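Local coordinates for SusD-like protein BACOVA_02651 (Bacteroides ovatus, PDB 5E75) that binds polysaccharide at the cell surface and probably captures xyloglucan before its transport into the periplasm for degradation, at residues E151-L162 with I186-W197. Numbering follows the deposited sequence.
Sequences EEDVFQFIINDL and ILAKVYLARSGW. With EDO (1,2-ethanediol), chain C.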
loop_
_atom_site.group_PDB
_atom_site.type_symbol
_atom_site.label_atom_id
_atom_site.label_comp_id
_atom_site.label_asym_id
_atom_site.label_seq_id
_atom_site.Cartn_x
_atom_site.Cartn_y
_atom_site.Cartn_z
ATOM N N GLU A 151 -14.997 15.436 0.770
ATOM C CA GLU A 151 -14.753 14.015 0.614
ATOM C C GLU A 151 -15.665 13.389 -0.457
ATOM O O GLU A 151 -15.194 12.585 -1.263
ATOM C CB GLU A 151 -14.888 13.311 1.975
ATOM C CG GLU A 151 -13.770 13.706 2.951
ATOM C CD GLU A 151 -13.901 13.118 4.350
ATOM O OE1 GLU A 151 -14.788 12.275 4.592
ATOM O OE2 GLU A 151 -13.107 13.512 5.229
ATOM N N GLU A 152 -16.955 13.738 -0.494
ATOM C CA GLU A 152 -17.833 13.156 -1.502
ATOM C C GLU A 152 -17.431 13.557 -2.921
ATOM O O GLU A 152 -17.550 12.744 -3.832
ATOM C CB GLU A 152 -19.323 13.479 -1.249
ATOM C CG GLU A 152 -19.960 12.689 -0.095
ATOM C CD GLU A 152 -19.887 11.178 -0.308
ATOM O OE1 GLU A 152 -20.301 10.725 -1.401
ATOM O OE2 GLU A 152 -19.407 10.453 0.608
ATOM N N ASP A 153 -16.976 14.798 -3.103
ATOM C CA ASP A 153 -16.492 15.250 -4.404
ATOM C C ASP A 153 -15.289 14.423 -4.836
ATOM O O ASP A 153 -15.165 14.063 -6.011
ATOM C CB ASP A 153 -16.033 16.720 -4.375
ATOM C CG ASP A 153 -17.146 17.712 -4.103
ATOM O OD1 ASP A 153 -18.157 17.731 -4.827
ATOM O OD2 ASP A 153 -16.947 18.547 -3.194
ATOM N N VAL A 154 -14.379 14.168 -3.894
ATOM C CA VAL A 154 -13.145 13.443 -4.177
ATOM C C VAL A 154 -13.509 12.031 -4.625
ATOM O O VAL A 154 -13.012 11.553 -5.646
ATOM C CB VAL A 154 -12.177 13.455 -2.982
ATOM C CG1 VAL A 154 -10.902 12.681 -3.313
ATOM C CG2 VAL A 154 -11.800 14.886 -2.615
ATOM N N PHE A 155 -14.445 11.388 -3.920
ATOM C CA PHE A 155 -14.916 10.082 -4.360
ATOM C C PHE A 155 -15.457 10.110 -5.788
ATOM O O PHE A 155 -15.134 9.241 -6.592
ATOM C CB PHE A 155 -16.024 9.550 -3.446
ATOM C CG PHE A 155 -15.554 8.685 -2.299
ATOM C CD1 PHE A 155 -14.975 7.440 -2.534
ATOM C CD2 PHE A 155 -15.766 9.072 -0.994
ATOM C CE1 PHE A 155 -14.580 6.627 -1.481
ATOM C CE2 PHE A 155 -15.374 8.263 0.059
ATOM C CZ PHE A 155 -14.784 7.047 -0.191
ATOM N N GLN A 156 -16.308 11.081 -6.104
ATOM C CA GLN A 156 -16.891 11.126 -7.437
ATOM C C GLN A 156 -15.825 11.366 -8.509
ATOM O O GLN A 156 -15.888 10.782 -9.588
ATOM C CB GLN A 156 -17.985 12.194 -7.496
ATOM C CG GLN A 156 -18.730 12.227 -8.818
ATOM C CD GLN A 156 -19.576 10.999 -9.015
ATOM O OE1 GLN A 156 -20.407 10.665 -8.168
ATOM N NE2 GLN A 156 -19.359 10.290 -10.109
ATOM N N PHE A 157 -14.829 12.195 -8.204
ATOM C CA PHE A 157 -13.752 12.503 -9.144
ATOM C C PHE A 157 -12.958 11.227 -9.444
ATOM O O PHE A 157 -12.634 10.924 -10.593
ATOM C CB PHE A 157 -12.886 13.602 -8.514
ATOM C CG PHE A 157 -11.847 14.180 -9.424
ATOM C CD1 PHE A 157 -10.620 13.561 -9.590
ATOM C CD2 PHE A 157 -12.085 15.370 -10.087
ATOM C CE1 PHE A 157 -9.655 14.101 -10.422
ATOM C CE2 PHE A 157 -11.134 15.921 -10.915
ATOM C CZ PHE A 157 -9.909 15.290 -11.088
ATOM N N ILE A 158 -12.640 10.479 -8.393
ATOM C CA ILE A 158 -11.951 9.202 -8.527
ATOM C C ILE A 158 -12.759 8.217 -9.381
ATOM O O ILE A 158 -12.240 7.599 -10.306
ATOM C CB ILE A 158 -11.699 8.594 -7.130
ATOM C CG1 ILE A 158 -10.646 9.389 -6.350
ATOM C CG2 ILE A 158 -11.262 7.145 -7.214
ATOM C CD1 ILE A 158 -10.685 9.151 -4.847
ATOM N N ILE A 159 -14.051 8.105 -9.085
ATOM C CA ILE A 159 -14.934 7.223 -9.847
ATOM C C ILE A 159 -14.979 7.605 -11.338
ATOM O O ILE A 159 -14.898 6.740 -12.228
ATOM C CB ILE A 159 -16.355 7.184 -9.222
ATOM C CG1 ILE A 159 -16.333 6.426 -7.890
ATOM C CG2 ILE A 159 -17.367 6.537 -10.178
ATOM C CD1 ILE A 159 -17.558 6.684 -7.020
ATOM N N ASN A 160 -15.073 8.895 -11.618
ATOM C CA ASN A 160 -15.130 9.334 -13.006
ATOM C C ASN A 160 -13.852 8.961 -13.757
ATOM O O ASN A 160 -13.895 8.494 -14.903
ATOM C CB ASN A 160 -15.340 10.850 -13.095
ATOM C CG ASN A 160 -16.732 11.289 -12.674
ATOM O OD1 ASN A 160 -17.632 10.467 -12.449
ATOM N ND2 ASN A 160 -16.904 12.602 -12.537
ATOM N N ASP A 161 -12.712 9.157 -13.111
ATOM C CA ASP A 161 -11.428 8.813 -13.707
ATOM C C ASP A 161 -11.336 7.302 -13.948
ATOM O O ASP A 161 -10.910 6.852 -15.025
ATOM C CB ASP A 161 -10.259 9.229 -12.808
ATOM C CG ASP A 161 -9.831 10.672 -12.988
ATOM O OD1 ASP A 161 -10.312 11.353 -13.930
ATOM O OD2 ASP A 161 -8.992 11.132 -12.198
ATOM N N LEU A 162 -11.731 6.512 -12.957
ATOM C CA LEU A 162 -11.696 5.073 -13.120
ATOM C C LEU A 162 -12.659 4.573 -14.198
ATOM O O LEU A 162 -12.341 3.614 -14.914
ATOM C CB LEU A 162 -11.965 4.387 -11.778
ATOM C CG LEU A 162 -10.831 4.574 -10.771
ATOM C CD1 LEU A 162 -11.261 4.123 -9.391
ATOM C CD2 LEU A 162 -9.586 3.835 -11.202
ATOM N N ILE A 186 -9.430 -1.478 -8.817
ATOM C CA ILE A 186 -9.394 -0.261 -8.001
ATOM C C ILE A 186 -10.809 0.283 -7.797
ATOM O O ILE A 186 -11.175 0.683 -6.702
ATOM C CB ILE A 186 -8.480 0.837 -8.614
ATOM C CG1 ILE A 186 -7.041 0.323 -8.782
ATOM C CG2 ILE A 186 -8.502 2.110 -7.768
ATOM C CD1 ILE A 186 -6.238 0.239 -7.555
ATOM N N LEU A 187 -11.613 0.288 -8.857
ATOM C CA LEU A 187 -12.971 0.793 -8.754
ATOM C C LEU A 187 -13.820 -0.005 -7.756
ATOM O O LEU A 187 -14.589 0.573 -6.983
ATOM C CB LEU A 187 -13.610 0.849 -10.149
ATOM C CG LEU A 187 -14.995 1.476 -10.256
ATOM C CD1 LEU A 187 -15.017 2.882 -9.669
ATOM C CD2 LEU A 187 -15.378 1.520 -11.728
ATOM N N ALA A 188 -13.617 -1.322 -7.720
ATOM C CA ALA A 188 -14.293 -2.146 -6.726
ATOM C C ALA A 188 -13.907 -1.700 -5.313
ATOM O O ALA A 188 -14.774 -1.592 -4.423
ATOM C CB ALA A 188 -13.968 -3.603 -6.935
ATOM N N LYS A 189 -12.614 -1.444 -5.105
ATOM C CA LYS A 189 -12.121 -0.992 -3.804
ATOM C C LYS A 189 -12.715 0.359 -3.422
ATOM O O LYS A 189 -13.039 0.603 -2.264
ATOM C CB LYS A 189 -10.587 -0.919 -3.775
ATOM C CG LYS A 189 -9.893 -2.255 -3.875
ATOM C CD LYS A 189 -8.392 -2.105 -3.770
ATOM C CE LYS A 189 -7.962 -1.523 -2.448
ATOM N NZ LYS A 189 -6.469 -1.625 -2.300
ATOM N N VAL A 190 -12.843 1.246 -4.404
ATOM C CA VAL A 190 -13.395 2.580 -4.173
ATOM C C VAL A 190 -14.881 2.508 -3.785
ATOM O O VAL A 190 -15.299 3.145 -2.819
ATOM C CB VAL A 190 -13.150 3.491 -5.405
ATOM C CG1 VAL A 190 -13.869 4.814 -5.245
ATOM C CG2 VAL A 190 -11.664 3.731 -5.592
ATOM N N TYR A 191 -15.669 1.735 -4.528
ATOM C CA TYR A 191 -17.077 1.578 -4.174
ATOM C C TYR A 191 -17.240 0.941 -2.792
ATOM O O TYR A 191 -18.086 1.370 -1.997
ATOM C CB TYR A 191 -17.821 0.768 -5.231
ATOM C CG TYR A 191 -18.279 1.571 -6.426
ATOM C CD1 TYR A 191 -19.136 2.659 -6.275
ATOM C CD2 TYR A 191 -17.855 1.252 -7.692
ATOM C CE1 TYR A 191 -19.565 3.396 -7.355
ATOM C CE2 TYR A 191 -18.296 1.981 -8.796
ATOM C CZ TYR A 191 -19.137 3.058 -8.603
ATOM O OH TYR A 191 -19.587 3.801 -9.689
ATOM N N LEU A 192 -16.433 -0.072 -2.483
ATOM C CA LEU A 192 -16.504 -0.665 -1.152
ATOM C C LEU A 192 -16.158 0.365 -0.080
ATOM O O LEU A 192 -16.842 0.454 0.961
ATOM C CB LEU A 192 -15.603 -1.900 -1.027
ATOM C CG LEU A 192 -15.589 -2.592 0.344
ATOM C CD1 LEU A 192 -16.984 -3.107 0.736
ATOM C CD2 LEU A 192 -14.567 -3.705 0.344
ATOM N N ALA A 193 -15.114 1.166 -0.326
ATOM C CA ALA A 193 -14.723 2.192 0.631
ATOM C C ALA A 193 -15.807 3.245 0.806
ATOM O O ALA A 193 -16.036 3.724 1.914
ATOM C CB ALA A 193 -13.399 2.859 0.196
ATOM N N ARG A 194 -16.470 3.629 -0.285
ATOM C CA ARG A 194 -17.518 4.638 -0.189
ATOM C C ARG A 194 -18.772 4.114 0.523
ATOM O O ARG A 194 -19.478 4.884 1.188
ATOM C CB ARG A 194 -17.888 5.193 -1.573
ATOM C CG ARG A 194 -18.734 6.461 -1.461
ATOM C CD ARG A 194 -19.060 7.115 -2.791
ATOM N NE ARG A 194 -20.013 6.337 -3.565
ATOM C CZ ARG A 194 -20.554 6.748 -4.700
ATOM N NH1 ARG A 194 -20.233 7.945 -5.184
ATOM N NH2 ARG A 194 -21.418 5.968 -5.330
ATOM N N SER A 195 -19.033 2.814 0.392
ATOM C CA SER A 195 -20.316 2.253 0.815
ATOM C C SER A 195 -20.657 2.619 2.259
ATOM O O SER A 195 -21.791 2.987 2.544
ATOM C CB SER A 195 -20.366 0.738 0.606
ATOM O OG SER A 195 -19.491 0.052 1.486
ATOM N N GLY A 196 -19.687 2.535 3.163
ATOM C CA GLY A 196 -19.935 2.821 4.566
ATOM C C GLY A 196 -19.418 4.160 5.055
ATOM O O GLY A 196 -19.482 4.461 6.246
ATOM N N TRP A 197 -18.886 4.967 4.141
ATOM C CA TRP A 197 -18.110 6.149 4.530
ATOM C C TRP A 197 -18.997 7.241 5.090
ATOM O O TRP A 197 -19.787 7.824 4.373
ATOM C CB TRP A 197 -17.329 6.627 3.310
ATOM C CG TRP A 197 -16.323 7.745 3.487
ATOM C CD1 TRP A 197 -16.588 9.084 3.577
ATOM C CD2 TRP A 197 -14.896 7.618 3.483
ATOM N NE1 TRP A 197 -15.414 9.797 3.647
ATOM C CE2 TRP A 197 -14.365 8.918 3.601
ATOM C CE3 TRP A 197 -14.024 6.540 3.386
ATOM C CZ2 TRP A 197 -12.992 9.161 3.634
ATOM C CZ3 TRP A 197 -12.649 6.786 3.439
ATOM C CH2 TRP A 197 -12.159 8.089 3.548
HETATM C C1 EDO C . -5.704 1.965 -4.436
HETATM O O1 EDO C . -5.616 1.456 -3.108
HETATM C C2 EDO C . -4.639 3.026 -4.680
HETATM O O2 EDO C . -5.086 4.315 -4.253
HETATM O O HOH W 1 -19.257 10.397 -3.865
HETATM O O HOH W 2 -21.767 8.454 -7.625
#
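Phe155 drives the edge of its ring into the face of Trp197, Phe155 CE2 lying 3.5 Å from Trp197 CD2 with the planes at 88°, a T-shaped aromatic pair. Over one face of the same phenyl ring Arg194 lays its CB in a CH-pi contact, so a single side chain illustrates how an aromatic can be used on face and edge at once. Trp197 also donates from NE1 to Glu151 OE1 at 2.7 Å, reaching the oxygen from above the carboxylate plane. Replacing Trp197 by alanine removes both N-H and indole face, which would probably leave Glu151 OE1 without this donor and the Phe155 edge without its cover. Further along lies the close-packed, buried core, where Val190 is a knob among Phe155, Ile158, Ile159 and Leu162, its CG2 3.8 Å from Leu162 CD1. The aliphatic part of Arg194 packs as tightly, and Ile159 CD1 covers one guanidinium face; the polar end is the wet side, where two waters link NH1 to Glu152 and Gln156, while NH2 forms a salt bridge with Asp207. The near-antiparallel segments, whose axes approach to 10.2 Å, belong to the helical, TPR-like part of the SusD fold; helix 103-125 packs against Phe155, Ile158 and Leu162, helix 205-221 against Leu187 and Tyr191, and helix 421-431 against Trp197.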